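Local coordinates for protein maleylpyruvate isomerase (Ralstonia sp., PDB 2V6K) that catalyses the glutathione-dependent isomerization of maleylpyruvate to fumarylpyruvate in naphthalene degradation, working as a homodimer of the zeta class of glutathione transferases, at residues L17-N22 with L169-E174; L57-Q62 with I71-E76; E174-R177 with D182-P185. One frame throughout, in Å; residues are numbered along the deposited sequence. Where two conformers were deposited one is given.

In the fold
The chain starts in the thioredoxin-like N-terminal domain. Helix 12-24 supplies the first side of interaction 1. Interaction 2 follows within the same domain and closes a short loop from the end of strand 56-58 through strand 63-65 to helix 67-77. It is nested inside the much longer loop of interaction 1, which closes when helix 164-178 of the C-terminal domain meets helix 12-24. Interaction 3 begins on that same helix, sharing Glu-174, and closes a small loop at 182-185. Packing joins neighbours: Leu-17 and Leu-21 touch Leu-74, and Val-173 touches Leu-183. Interactions 2 and 3 lie on opposite sides of the chain's centre and do not touch.

Interaction 1: L17-N22 with L169-E174; sequences LRIALN and LVPQVE
Ile-19 of helix 12-24 reaches end-on to the ring of Pro-171 in helix 164-178. The delta methyl of the isoleucine does all the touching. Ile-19 CD1 lies 3.9 Å from Pro-171 CD and equally 3.9 Å from Pro-171 CG, so it rests on the CG-CD side of the proline ring. The isoleucine chain is extended at its end (chi2 164°), which carries CD1 outward from its helix. This is the close part of the contact.

The looser part is toward Val-170, which is partly exposed. Its nearest approach is Val-170 CB to Ile-19 CD1, at 4.2 Å. A bound sodium ion lies about 7 Å from the Val-170 side chain. The backbones stay well apart, with 9.0 Å between Ile-19 CA and Val-170 CA. Side chains alone close the gap.

The contact joins the two domains of the glutathione transferase fold. The 17-22 segment belongs to the thioredoxin-like N-terminal domain and the 169-174 segment to the all-helical C-terminal domain. Ile-19 also packs on Phe-202 and Ala-205 of helix 200-205. Helix 164-178 is kinked at Pro-171, whose nitrogen has no hydrogen to give to the preceding turn. The CB of Pro-171 points toward helix 12-24. The proline side chain is about 4 Å from the glutathione-binding residue Gly-12 and about 8 Å from the bound glutathione conjugate, so the contact lies beside the glutathione site.

No hydrogen bond or salt bridge crosses between the segments. One methyl group packs on a proline ring and a valine, so shape and exclusion of water, not directed bonds, join them here.

Interaction 2: L57-Q62 with I71-E76; sequences LDTGAQ and IEWLEE
This is an apolar contact between a strand end with its following turn and a helix, within the N-terminal domain. Trp-73 of helix 67-77 reaches across to Thr-59 and Leu-57. The six-membered part of the indole does the touching. Thr-59 CG2 comes within 3.7 Å of Trp-73 CH2, and the two side chains cross obliquely. Leu-57 CD2 approaches the neighbouring ring atom, Trp-73 CZ3, at 4.2 Å. The indole leaves its helix with CG anti to the backbone N (chi1 176°), which carries the ring toward the turn.

Strand 56-58 runs antiparallel to strand 63-65, and the turn between them forms a beta hairpin of the thioredoxin-like fold, with helix 67-77 packed against it. Thr-59 has two roles. Its methyl meets the tryptophan, while Thr-59 OG1 accepts from Ala-61 N and Gln-62 N, an ST turn and an ST motif. Just before it, Asp-58 OD1 makes an Asx turn with Gly-60 N at 2.8 Å, met from above the carboxylate plane. Leu-64 of strand 63-65 packs on both Thr-59 and Trp-73. At the dimer interface, Gln-92 of the second subunit packs on Trp-73.

Interaction 3: E174-R177 with D182-P185; sequences ESAR and DLTP
Leu-183 and Arg-177 each place CG anti to the carbonyl carbon and beside the backbone N, with chi1 of -65° and -62°. These torsions help to bring a branched leucine end against the chain of the arginine. The contact lies in the C-terminal helical domain of the glutathione transferase fold. There helix 164-178 ends, and the chain turns back through a loop before helix 187-196. Asp-182 starts an Asx turn in that loop.

Leu-183 is the centre of the contact, and its two methyls take different partners. CD2 points to the helix surface, where Leu-183 CD2 meets Ala-176 CB at 3.9 Å. The alanine is small, which is consistent with the close approach of the leucine: Leu-183 CA is 7.8 Å from Ala-176 CA. CD1 instead touches the arginine, and the two side chains cross at about a right angle. Leu-183 CD1 is 3.9 Å from both Arg-177 CG and Arg-177 NE. Two conformers were deposited for this arginine, so this touch is less certain than that of Ala-176. The arginine is extended from CG to NE, and its chain covers the leucine on the more exposed side. Its far end turns to another partner, with NH1 in a salt bridge to Asp-193.

Helix 125-149 also covers the contact: its Phe-140 packs on Leu-183 and its Ile-136 on Ala-176. Arg-190 hydrogen-bonds the carbonyl oxygens of Leu-183 and Thr-184. The turn is fixed by one carboxylate oxygen gripped twice. Thr-184 N reaches Asp-182 OD1 at 3.0 Å from above the carboxylate plane, and Thr-184 OG1 donates to its syn lone pair at 2.7 Å.

Interaction 1: L17-N22 with L169-E174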
# COMPACT_ATOMS: atom_id res chain seq x y z
N LEU A 17 -5.49 2.64 12.12
CA LEU A 17 -5.31 4.04 12.49
C LEU A 17 -5.66 4.30 13.95
O LEU A 17 -4.98 5.08 14.63
CB LEU A 17 -6.09 4.95 11.54
CG LEU A 17 -6.03 6.45 11.81
CD1 LEU A 17 -4.59 6.95 11.94
CD2 LEU A 17 -6.74 7.21 10.71
N ARG A 18 -6.70 3.63 14.46
CA ARG A 18 -7.05 3.79 15.87
C ARG A 18 -5.90 3.37 16.77
O ARG A 18 -5.64 4.02 17.78
CB ARG A 18 -8.32 3.01 16.23
CG ARG A 18 -9.59 3.60 15.65
CD ARG A 18 -10.85 2.92 16.20
NE ARG A 18 -10.88 1.46 16.06
CZ ARG A 18 -11.64 0.79 15.18
NH1 ARG A 18 -12.42 1.43 14.31
NH2 ARG A 18 -11.60 -0.53 15.17
N ILE A 19 -5.20 2.29 16.41
CA ILE A 19 -4.05 1.85 17.22
C ILE A 19 -2.99 2.95 17.26
O ILE A 19 -2.50 3.29 18.33
CB ILE A 19 -3.42 0.54 16.71
CG1 ILE A 19 -4.42 -0.62 16.78
CG2 ILE A 19 -2.17 0.21 17.52
CD1 ILE A 19 -4.01 -1.84 15.94
N ALA A 20 -2.66 3.51 16.10
CA ALA A 20 -1.64 4.55 16.02
C ALA A 20 -2.03 5.79 16.83
O ALA A 20 -1.22 6.33 17.59
CB ALA A 20 -1.36 4.92 14.57
N LEU A 21 -3.28 6.23 16.69
CA LEU A 21 -3.78 7.37 17.46
C LEU A 21 -3.69 7.11 18.95
O LEU A 21 -3.25 7.98 19.71
CB LEU A 21 -5.22 7.72 17.07
CG LEU A 21 -5.40 8.37 15.70
CD1 LEU A 21 -6.83 8.21 15.23
CD2 LEU A 21 -5.03 9.84 15.75
N ASN A 22 -4.09 5.91 19.38
CA ASN A 22 -4.05 5.56 20.80
C ASN A 22 -2.63 5.48 21.34
O ASN A 22 -2.37 5.93 22.46
CB ASN A 22 -4.79 4.25 21.07
CG ASN A 22 -6.28 4.35 20.81
OD1 ASN A 22 -6.81 5.42 20.54
ND2 ASN A 22 -6.96 3.21 20.89
N LEU A 169 -0.29 -5.09 11.45
CA LEU A 169 -0.39 -6.53 11.64
C LEU A 169 -1.62 -6.94 12.45
O LEU A 169 -2.34 -7.88 12.07
CB LEU A 169 0.88 -7.09 12.30
CG LEU A 169 0.86 -8.61 12.52
CD1 LEU A 169 0.91 -9.35 11.19
CD2 LEU A 169 2.02 -9.01 13.43
N VAL A 170 -1.86 -6.26 13.56
CA VAL A 170 -2.92 -6.67 14.47
C VAL A 170 -4.31 -6.71 13.80
O VAL A 170 -5.00 -7.72 13.90
CB VAL A 170 -2.88 -5.86 15.79
CG1 VAL A 170 -4.16 -6.01 16.59
CG2 VAL A 170 -1.68 -6.31 16.62
N PRO A 171 -4.72 -5.64 13.09
CA PRO A 171 -5.99 -5.73 12.38
C PRO A 171 -6.02 -6.82 11.31
O PRO A 171 -7.06 -7.43 11.07
CB PRO A 171 -6.14 -4.35 11.73
CG PRO A 171 -5.30 -3.46 12.59
CD PRO A 171 -4.11 -4.31 12.93
N GLN A 172 -4.87 -7.10 10.69
CA GLN A 172 -4.81 -8.14 9.68
C GLN A 172 -5.01 -9.54 10.28
O GLN A 172 -5.63 -10.41 9.64
CB GLN A 172 -3.50 -8.06 8.89
CG GLN A 172 -3.50 -8.93 7.64
CD GLN A 172 -4.62 -8.57 6.69
OE1 GLN A 172 -4.58 -7.53 6.03
NE2 GLN A 172 -5.64 -9.43 6.63
N VAL A 173 -4.50 -9.75 11.49
CA VAL A 173 -4.71 -11.02 12.19
C VAL A 173 -6.20 -11.16 12.55
O VAL A 173 -6.76 -12.25 12.44
CB VAL A 173 -3.82 -11.13 13.44
CG1 VAL A 173 -4.12 -12.42 14.19
CG2 VAL A 173 -2.36 -11.10 13.05
N GLU A 174 -6.83 -10.06 12.94
CA GLU A 174 -8.25 -10.08 13.25
C GLU A 174 -9.07 -10.48 12.01
O GLU A 174 -10.00 -11.29 12.11
CB GLU A 174 -8.69 -8.72 13.83
CG GLU A 174 -10.20 -8.53 13.98
CD GLU A 174 -10.84 -9.46 15.00
OE1 GLU A 174 -10.13 -9.96 15.91
OE2 GLU A 174 -12.06 -9.68 14.91

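Interaction 2: L57-Q62 with I71-E76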
# COMPACT_ATOMS: atom_id res chain seq x y z
N LEU A 57 -9.47 11.44 8.41
CA LEU A 57 -9.20 12.15 9.65
C LEU A 57 -9.28 13.65 9.40
O LEU A 57 -8.45 14.21 8.68
CB LEU A 57 -7.82 11.75 10.19
CG LEU A 57 -7.41 12.33 11.55
CD1 LEU A 57 -8.33 11.82 12.66
CD2 LEU A 57 -5.97 12.00 11.86
N ASP A 58 -10.30 14.28 9.97
CA ASP A 58 -10.43 15.72 9.91
C ASP A 58 -9.60 16.29 11.06
O ASP A 58 -9.91 16.05 12.22
CB ASP A 58 -11.90 16.13 10.02
CG ASP A 58 -12.12 17.63 9.94
OD1 ASP A 58 -11.13 18.40 9.90
OD2 ASP A 58 -13.29 18.05 9.93
N THR A 59 -8.54 17.02 10.73
CA THR A 59 -7.66 17.59 11.74
C THR A 59 -8.26 18.84 12.39
O THR A 59 -7.76 19.31 13.41
CB THR A 59 -6.28 17.95 11.16
OG1 THR A 59 -6.44 18.97 10.16
CG2 THR A 59 -5.62 16.74 10.55
N GLY A 60 -9.33 19.35 11.80
CA GLY A 60 -9.91 20.63 12.20
C GLY A 60 -9.56 21.70 11.19
O GLY A 60 -10.22 22.74 11.12
N ALA A 61 -8.50 21.45 10.42
CA ALA A 61 -8.05 22.35 9.37
C ALA A 61 -8.28 21.74 7.98
O ALA A 61 -8.60 22.46 7.03
CB ALA A 61 -6.59 22.72 9.56
N GLN A 62 -8.12 20.43 7.87
CA GLN A 62 -8.38 19.72 6.61
C GLN A 62 -8.65 18.23 6.85
O GLN A 62 -8.40 17.72 7.95
CB GLN A 62 -7.21 19.91 5.62
CG GLN A 62 -7.44 19.38 4.19
CD GLN A 62 -8.71 19.91 3.54
OE1 GLN A 62 -9.80 19.40 3.77
NE2 GLN A 62 -8.55 20.93 2.70
N ILE A 71 -0.79 7.79 9.13
CA ILE A 71 0.06 7.24 10.20
C ILE A 71 1.48 7.82 10.15
O ILE A 71 2.04 8.17 11.20
CB ILE A 71 0.03 5.71 10.21
CG1 ILE A 71 -1.37 5.23 10.60
CG2 ILE A 71 1.09 5.15 11.17
CD1 ILE A 71 -1.61 3.74 10.39
N GLU A 72 2.06 7.96 8.95
CA GLU A 72 3.36 8.63 8.80
C GLU A 72 3.30 10.08 9.29
O GLU A 72 4.25 10.57 9.92
CB GLU A 72 3.83 8.57 7.35
CG GLU A 72 4.17 7.18 6.84
CD GLU A 72 5.65 6.82 6.95
OE1 GLU A 72 6.45 7.60 7.51
OE2 GLU A 72 6.01 5.74 6.44
N TRP A 73 2.19 10.76 9.00
CA TRP A 73 1.96 12.12 9.48
C TRP A 73 1.90 12.18 11.01
O TRP A 73 2.53 13.05 11.63
CB TRP A 73 0.69 12.69 8.81
CG TRP A 73 0.25 14.05 9.24
CD1 TRP A 73 0.66 15.25 8.73
CD2 TRP A 73 -0.72 14.36 10.25
NE1 TRP A 73 0.01 16.29 9.37
CE2 TRP A 73 -0.85 15.76 10.30
CE3 TRP A 73 -1.50 13.57 11.11
CZ2 TRP A 73 -1.71 16.40 11.20
CZ3 TRP A 73 -2.36 14.21 12.00
CH2 TRP A 73 -2.46 15.61 12.03
N LEU A 74 1.16 11.25 11.63
CA LEU A 74 1.11 11.17 13.09
C LEU A 74 2.48 10.97 13.70
O LEU A 74 2.80 11.59 14.72
CB LEU A 74 0.21 10.02 13.54
CG LEU A 74 -1.30 10.19 13.37
CD1 LEU A 74 -1.99 8.89 13.74
CD2 LEU A 74 -1.81 11.32 14.25
N GLU A 75 3.30 10.12 13.09
CA GLU A 75 4.63 9.84 13.62
C GLU A 75 5.48 11.11 13.66
O GLU A 75 6.22 11.34 14.63
CB GLU A 75 5.32 8.75 12.78
CG GLU A 75 6.80 8.55 13.09
CD GLU A 75 7.09 8.05 14.49
OE1 GLU A 75 6.14 7.73 15.25
OE2 GLU A 75 8.28 7.96 14.82
N GLU A 76 5.37 11.94 12.63
CA GLU A 76 6.15 13.17 12.53
C GLU A 76 5.58 14.29 13.42
O GLU A 76 6.32 15.07 14.01
CB GLU A 76 6.24 13.61 11.07
CG GLU A 76 7.23 14.74 10.80
CD GLU A 76 6.55 16.04 10.43
OE1 GLU A 76 5.61 16.46 11.14
OE2 GLU A 76 6.96 16.66 9.42

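Interaction 3: E174-R177 with D182-P185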
# COMPACT_ATOMS: atom_id res chain seq x y z
N GLU A 174 -6.83 -10.06 12.94
CA GLU A 174 -8.25 -10.08 13.25
C GLU A 174 -9.07 -10.48 12.01
O GLU A 174 -10.00 -11.29 12.11
CB GLU A 174 -8.69 -8.72 13.83
CG GLU A 174 -10.20 -8.53 13.98
CD GLU A 174 -10.84 -9.46 15.00
OE1 GLU A 174 -10.13 -9.96 15.91
OE2 GLU A 174 -12.06 -9.68 14.91
N SER A 175 -8.70 -9.94 10.85
CA SER A 175 -9.37 -10.31 9.60
C SER A 175 -9.14 -11.78 9.27
O SER A 175 -10.07 -12.48 8.85
CB SER A 175 -8.88 -9.42 8.44
OG SER A 175 -9.53 -9.77 7.23
N ALA A 176 -7.92 -12.26 9.48
CA ALA A 176 -7.61 -13.68 9.29
C ALA A 176 -8.54 -14.57 10.11
O ALA A 176 -9.05 -15.58 9.62
CB ALA A 176 -6.16 -13.97 9.65
N ARG A 177 -8.78 -14.18 11.36
CA ARG A 177 -9.69 -14.94 12.22
C ARG A 177 -11.12 -14.91 11.67
O ARG A 177 -11.80 -15.94 11.66
CB ARG A 177 -9.58 -14.47 13.68
CG ARG A 177 -8.16 -14.69 14.26
CD ARG A 177 -8.05 -14.48 15.77
NE ARG A 177 -6.82 -15.09 16.29
CZ ARG A 177 -5.84 -14.44 16.92
NH1 ARG A 177 -5.91 -13.14 17.16
NH2 ARG A 177 -4.78 -15.12 17.33
N ASP A 182 -6.25 -20.61 8.95
CA ASP A 182 -5.41 -21.35 9.88
C ASP A 182 -4.16 -20.55 10.19
O ASP A 182 -3.34 -20.29 9.30
CB ASP A 182 -5.04 -22.72 9.30
CG ASP A 182 -4.25 -23.58 10.27
OD1 ASP A 182 -4.17 -23.24 11.47
OD2 ASP A 182 -3.72 -24.62 9.83
N LEU A 183 -4.02 -20.14 11.45
CA LEU A 183 -2.88 -19.34 11.88
C LEU A 183 -1.77 -20.17 12.52
O LEU A 183 -0.75 -19.63 12.92
CB LEU A 183 -3.32 -18.21 12.82
CG LEU A 183 -4.23 -17.16 12.19
CD1 LEU A 183 -4.71 -16.17 13.25
CD2 LEU A 183 -3.51 -16.43 11.07
N THR A 184 -1.97 -21.49 12.59
CA THR A 184 -0.94 -22.37 13.16
C THR A 184 0.46 -22.14 12.54
O THR A 184 1.44 -22.13 13.27
CB THR A 184 -1.33 -23.86 13.07
OG1 THR A 184 -2.65 -24.03 13.58
CG2 THR A 184 -0.37 -24.73 13.89
N PRO A 185 0.55 -21.98 11.20
CA PRO A 185 1.89 -21.79 10.61
C PRO A 185 2.63 -20.51 10.99
O PRO A 185 3.79 -20.36 10.60
CB PRO A 185 1.60 -21.78 9.10
CG PRO A 185 0.31 -22.50 8.96
CD PRO A 185 -0.48 -22.06 10.15